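PDB 1GYH: arabinan endo-1,5-alpha-l-arabinosidase A from Cellvibrio cellulosa, which cleaves the alpha-1,5-linked arabinofuranose chains of plant cell-wall arabinan, releasing almost exclusively arabinotriose. Local coordinates for residues D9-R14 / H262-T267; Y79-A84 / I128-I133. All blocks are in the same frame, centred on the assembly; numbering follows the deposited sequence.

Interaction 1: D9-R14 / H262-T267; sequences DPVMTR and HNSAYT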
# COMPACT_ATOMS: atom_id res chain seq x y z
N ASP A 9 1.75 -2.25 6.65
CA ASP A 9 1.21 -1.88 5.34
C ASP A 9 -0.07 -1.01 5.48
O ASP A 9 -1.04 -1.28 4.82
CB ASP A 9 0.96 -3.13 4.44
CG ASP A 9 2.10 -4.16 4.51
OD1 ASP A 9 3.30 -3.74 4.40
OD2 ASP A 9 1.88 -5.39 4.68
N PRO A 10 -0.04 0.05 6.30
CA PRO A 10 -1.25 0.80 6.65
C PRO A 10 -1.80 1.72 5.57
O PRO A 10 -1.05 2.30 4.77
CB PRO A 10 -0.83 1.61 7.85
CG PRO A 10 0.58 1.94 7.54
CD PRO A 10 1.15 0.62 6.95
N VAL A 11 -3.12 1.80 5.55
CA VAL A 11 -3.88 2.79 4.80
C VAL A 11 -5.00 3.38 5.69
O VAL A 11 -5.38 2.80 6.73
CB VAL A 11 -4.47 2.23 3.51
CG1 VAL A 11 -3.35 1.84 2.50
CG2 VAL A 11 -5.44 1.06 3.81
N MET A 12 -5.52 4.54 5.29
CA MET A 12 -6.50 5.28 6.12
C MET A 12 -7.51 6.00 5.25
O MET A 12 -7.25 6.31 4.08
CB MET A 12 -5.81 6.34 7.01
CG MET A 12 -4.95 5.82 8.15
SD MET A 12 -4.07 7.08 9.13
CE MET A 12 -5.35 8.09 9.66
N THR A 13 -8.66 6.26 5.86
CA THR A 13 -9.72 7.10 5.29
C THR A 13 -10.59 7.73 6.38
O THR A 13 -10.56 7.30 7.52
CB THR A 13 -10.54 6.31 4.26
OG1 THR A 13 -11.05 7.21 3.28
CG2 THR A 13 -11.75 5.55 4.84
N ARG A 14 -11.39 8.72 6.03
CA ARG A 14 -12.28 9.36 6.98
C ARG A 14 -13.71 9.24 6.48
O ARG A 14 -13.98 9.51 5.30
CB ARG A 14 -11.92 10.85 7.17
CG ARG A 14 -12.77 11.57 8.20
CD ARG A 14 -12.38 13.03 8.62
NE ARG A 14 -12.67 13.28 10.06
CZ ARG A 14 -12.53 14.46 10.71
NH1 ARG A 14 -12.14 15.55 10.07
NH2 ARG A 14 -12.79 14.55 12.01
N HIS A 262 6.34 0.68 3.20
CA HIS A 262 5.01 0.31 2.68
C HIS A 262 3.98 1.38 3.00
O HIS A 262 3.10 1.17 3.84
CB HIS A 262 4.50 -1.08 3.14
CG HIS A 262 3.42 -1.61 2.25
ND1 HIS A 262 3.54 -2.80 1.55
CD2 HIS A 262 2.26 -1.04 1.83
CE1 HIS A 262 2.47 -2.96 0.78
NE2 HIS A 262 1.69 -1.91 0.93
N ASN A 263 4.15 2.54 2.37
CA ASN A 263 3.40 3.73 2.76
C ASN A 263 2.13 3.97 1.99
O ASN A 263 1.88 3.40 0.93
CB ASN A 263 4.29 4.99 2.61
CG ASN A 263 4.42 5.43 1.20
OD1 ASN A 263 5.14 4.79 0.44
ND2 ASN A 263 3.70 6.51 0.81
N SER A 264 1.34 4.87 2.55
CA SER A 264 0.28 5.56 1.84
C SER A 264 0.54 7.09 2.10
O SER A 264 1.48 7.46 2.81
CB SER A 264 -1.11 5.10 2.29
OG SER A 264 -1.24 5.03 3.74
N ALA A 265 -0.33 7.93 1.53
CA ALA A 265 -0.17 9.41 1.59
C ALA A 265 -1.51 10.04 1.23
O ALA A 265 -2.25 9.52 0.38
CB ALA A 265 0.92 9.88 0.65
N TYR A 266 -1.85 11.12 1.94
CA TYR A 266 -3.16 11.71 1.85
C TYR A 266 -3.11 13.22 2.05
O TYR A 266 -2.19 13.75 2.70
CB TYR A 266 -4.10 11.14 2.92
CG TYR A 266 -4.19 9.61 2.85
CD1 TYR A 266 -5.07 9.00 1.98
CD2 TYR A 266 -3.38 8.81 3.64
CE1 TYR A 266 -5.18 7.61 1.91
CE2 TYR A 266 -3.46 7.41 3.59
CZ TYR A 266 -4.37 6.81 2.72
OH TYR A 266 -4.49 5.44 2.65
N THR A 267 -4.10 13.86 1.44
CA THR A 267 -4.41 15.25 1.66
C THR A 267 -5.73 15.32 2.41
O THR A 267 -6.76 14.92 1.90
CB THR A 267 -4.46 15.98 0.30
OG1 THR A 267 -3.17 15.96 -0.35
CG2 THR A 267 -4.78 17.50 0.50
O HOH W 1 -0.25 1.53 1.70
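Asp-9 lies across one face of the imidazole of His-262: its CB sits 3.6 Å from the centroid of that ring, only 11° off the normal, a CH-pi contact. The carboxylate continues from there over the ND1 side of the ring, with the two planes 49° apart, and because OD1 comes from above the ring it makes no proper hydrogen bond with ND1. His-262 turns its CG anti to the backbone N, which lays the imidazole beneath the aspartate. The other oxygen, OD2, is hydrogen-bonded to Thr-24, a second-shell residue that helps to fix the carboxylate. Asp-9 is probably the proton acceptor of the active site, and His-262 probably a calcium ligand.

In this five-bladed beta-propeller of glycoside hydrolase family 43, strand 11-15 and strand 257-268 are edge strands of two different sheets, one near each end of the chain. The segments run nearly parallel, but their axes come no closer than 7.3 Å, so side chains, not a shared ladder, bridge them. Ser-264, small and polar, swings OG between its own backbone N and carbonyl carbon and donates to the carbonyl O of Pro-10 at 2.9 Å, approaching from somewhat out of the carbonyl plane. Proline cannot donate from its backbone N, so its polar link here is through the carbonyl.

Further along, the long side chain of Tyr-266 spans the gap obliquely, its hydroxyl oxygen accepting a nearly straight bond (171°) from the backbone N of Met-12 at 3.0 Å. The same OH lies 3.3 Å from CB of Val-11, while CB of Met-12 packs 4.3 Å from CE2 of the ring.

Interaction 2: Y79-A84 / I128-I133; sequences YYSVSA and IAPAII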
# COMPACT_ATOMS: atom_id res chain seq x y z
N TYR A 79 -9.52 -3.08 -1.27
CA TYR A 79 -8.68 -4.01 -2.02
C TYR A 79 -7.74 -4.72 -1.06
O TYR A 79 -7.35 -4.16 -0.06
CB TYR A 79 -7.90 -3.27 -3.12
CG TYR A 79 -8.84 -2.60 -4.09
CD1 TYR A 79 -9.40 -1.33 -3.79
CD2 TYR A 79 -9.22 -3.23 -5.27
CE1 TYR A 79 -10.30 -0.74 -4.68
CE2 TYR A 79 -10.13 -2.65 -6.14
CZ TYR A 79 -10.64 -1.40 -5.86
OH TYR A 79 -11.53 -0.85 -6.73
N TYR A 80 -7.40 -5.99 -1.36
CA TYR A 80 -6.65 -6.83 -0.42
C TYR A 80 -5.93 -7.90 -1.25
O TYR A 80 -6.33 -8.19 -2.38
CB TYR A 80 -7.59 -7.47 0.64
CG TYR A 80 -8.68 -8.37 0.05
CD1 TYR A 80 -8.40 -9.70 -0.27
CD2 TYR A 80 -9.95 -7.87 -0.29
CE1 TYR A 80 -9.34 -10.53 -0.85
CE2 TYR A 80 -10.92 -8.67 -0.89
CZ TYR A 80 -10.61 -10.03 -1.17
OH TYR A 80 -11.51 -10.89 -1.75
N SER A 81 -4.86 -8.47 -0.67
CA SER A 81 -3.97 -9.42 -1.37
C SER A 81 -4.03 -10.80 -0.67
O SER A 81 -3.95 -10.89 0.55
CB SER A 81 -2.52 -8.92 -1.40
OG SER A 81 -2.44 -7.52 -1.71
N VAL A 82 -4.20 -11.84 -1.47
CA VAL A 82 -4.02 -13.26 -1.06
C VAL A 82 -2.71 -13.75 -1.69
O VAL A 82 -2.51 -13.65 -2.90
CB VAL A 82 -5.21 -14.08 -1.55
CG1 VAL A 82 -4.91 -15.59 -1.45
CG2 VAL A 82 -6.48 -13.74 -0.80
N SER A 83 -1.81 -14.29 -0.89
CA SER A 83 -0.51 -14.69 -1.41
C SER A 83 0.13 -15.81 -0.61
O SER A 83 -0.51 -16.45 0.23
CB SER A 83 0.41 -13.46 -1.44
OG SER A 83 1.55 -13.67 -2.25
N ALA A 84 1.40 -16.05 -0.89
CA ALA A 84 2.25 -16.95 -0.12
C ALA A 84 3.67 -16.45 -0.12
O ALA A 84 4.21 -16.02 -1.15
CB ALA A 84 2.18 -18.40 -0.73
N ILE A 128 0.13 -8.47 -5.71
CA ILE A 128 -0.08 -7.99 -4.35
C ILE A 128 0.12 -6.44 -4.30
O ILE A 128 0.73 -5.88 -5.20
CB ILE A 128 0.88 -8.65 -3.32
CG1 ILE A 128 2.33 -8.20 -3.49
CG2 ILE A 128 0.73 -10.26 -3.35
CD1 ILE A 128 3.27 -8.76 -2.38
N ALA A 129 -0.38 -5.84 -3.22
CA ALA A 129 -0.10 -4.42 -2.86
C ALA A 129 -0.75 -3.40 -3.78
O ALA A 129 -0.08 -2.55 -4.34
CB ALA A 129 1.42 -4.15 -2.71
N PRO A 130 -2.08 -3.45 -3.91
CA PRO A 130 -2.81 -2.50 -4.75
C PRO A 130 -2.83 -1.07 -4.17
O PRO A 130 -2.78 -0.88 -2.93
CB PRO A 130 -4.22 -3.06 -4.75
CG PRO A 130 -4.33 -3.71 -3.48
CD PRO A 130 -3.01 -4.38 -3.26
N ALA A 131 -2.91 -0.10 -5.09
CA ALA A 131 -3.15 1.32 -4.73
C ALA A 131 -3.99 1.97 -5.83
O ALA A 131 -3.67 1.80 -7.03
CB ALA A 131 -1.85 2.07 -4.50
N ILE A 132 -5.06 2.69 -5.45
CA ILE A 132 -6.02 3.18 -6.44
C ILE A 132 -5.82 4.69 -6.67
O ILE A 132 -5.72 5.43 -5.70
CB ILE A 132 -7.47 2.93 -5.97
CG1 ILE A 132 -7.71 1.45 -5.53
CG2 ILE A 132 -8.46 3.34 -7.03
CD1 ILE A 132 -7.40 0.40 -6.61
N ILE A 133 -5.81 5.11 -7.93
CA ILE A 133 -5.58 6.53 -8.30
C ILE A 133 -6.50 6.94 -9.45
O ILE A 133 -6.61 6.23 -10.46
CB ILE A 133 -4.10 6.81 -8.65
CG1 ILE A 133 -3.87 8.32 -8.96
CG2 ILE A 133 -3.61 5.97 -9.88
CD1 ILE A 133 -4.04 9.21 -7.72
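Ile-128 meets the 79-84 segment with its branched beta carbon. CB of Ile-128 lies 3.9 Å from CB of Ser-81, and the CG2 methyl reaches the CB and OG of Ser-83. This branch is anti to the carbonyl carbon of Ile-128, while CG1 takes the position between backbone N and carbonyl carbon, so it is CG2, not CG1, that touches Ser-83. The isoleucine side chain is also close to those of Asn-126 and Ser-146, which probably bind substrate.

At Ala-129, an engineered alanine, the methyl points away from the contact and the backbone does the bonding: its N donates to OG of Ser-81 at 3.1 Å, with an N-H...O angle of 168°. Ser-81 OG is also hydrogen-bonded to the carbonyl O of Trp-65, so one small hydroxyl joins its neighbouring strand to the loop opposite, a task for which serine is compact enough.

The two segments run almost antiparallel, 168° apart, but belong to different blades of the beta-propeller: strand 75-82 lies inside one antiparallel sheet, and strand 131-134 is the edge strand of the next sheet along the chain. Pro-130 stands just before that edge strand. Its rigid ring presses CG against CB of Tyr-79 at 3.6 Å and brings CD to 3.5 Å from Ser-81 OG, packing between the two blades without needing a hydrogen-bonding partner for its nitrogen.

Ile-132, within the strand, lays its CG1-CD1 arm over the aromatic ring of Tyr-79, the two side chains crossing at about a right angle. Ile-132 CD1 sits 3.7 Å from the centroid of the Tyr-79 ring, 14° from the normal, a CH-pi contact over the centre of the face. Ile-132 CG1 touches Tyr-79 CE1 at 3.5 Å. Beyond the ring, the phenol hydroxyl of Tyr-79 is hydrogen-bonded to the carbonyl O of Leu-160.

How the interactions relate
Both contacts are buried, their centres 14 Å apart, and each joins two separate sheets of the propeller. Interaction 1 brings together the first and last blades in sequence, where the ring of blades meets itself, whereas interaction 2 pairs two blades that follow one another along the chain. Their chemistry differs accordingly: 9-14 / 262-267 sets probable catalytic and metal-binding groups side by side and relies on two polar bridges, while 79-84 / 128-133 is mainly apolar packing with a single hydrogen bond, next to residues that probably bind substrate. The two meet directly where His-262 CE1 lies 3.8 Å from CB of the engineered Ala-129.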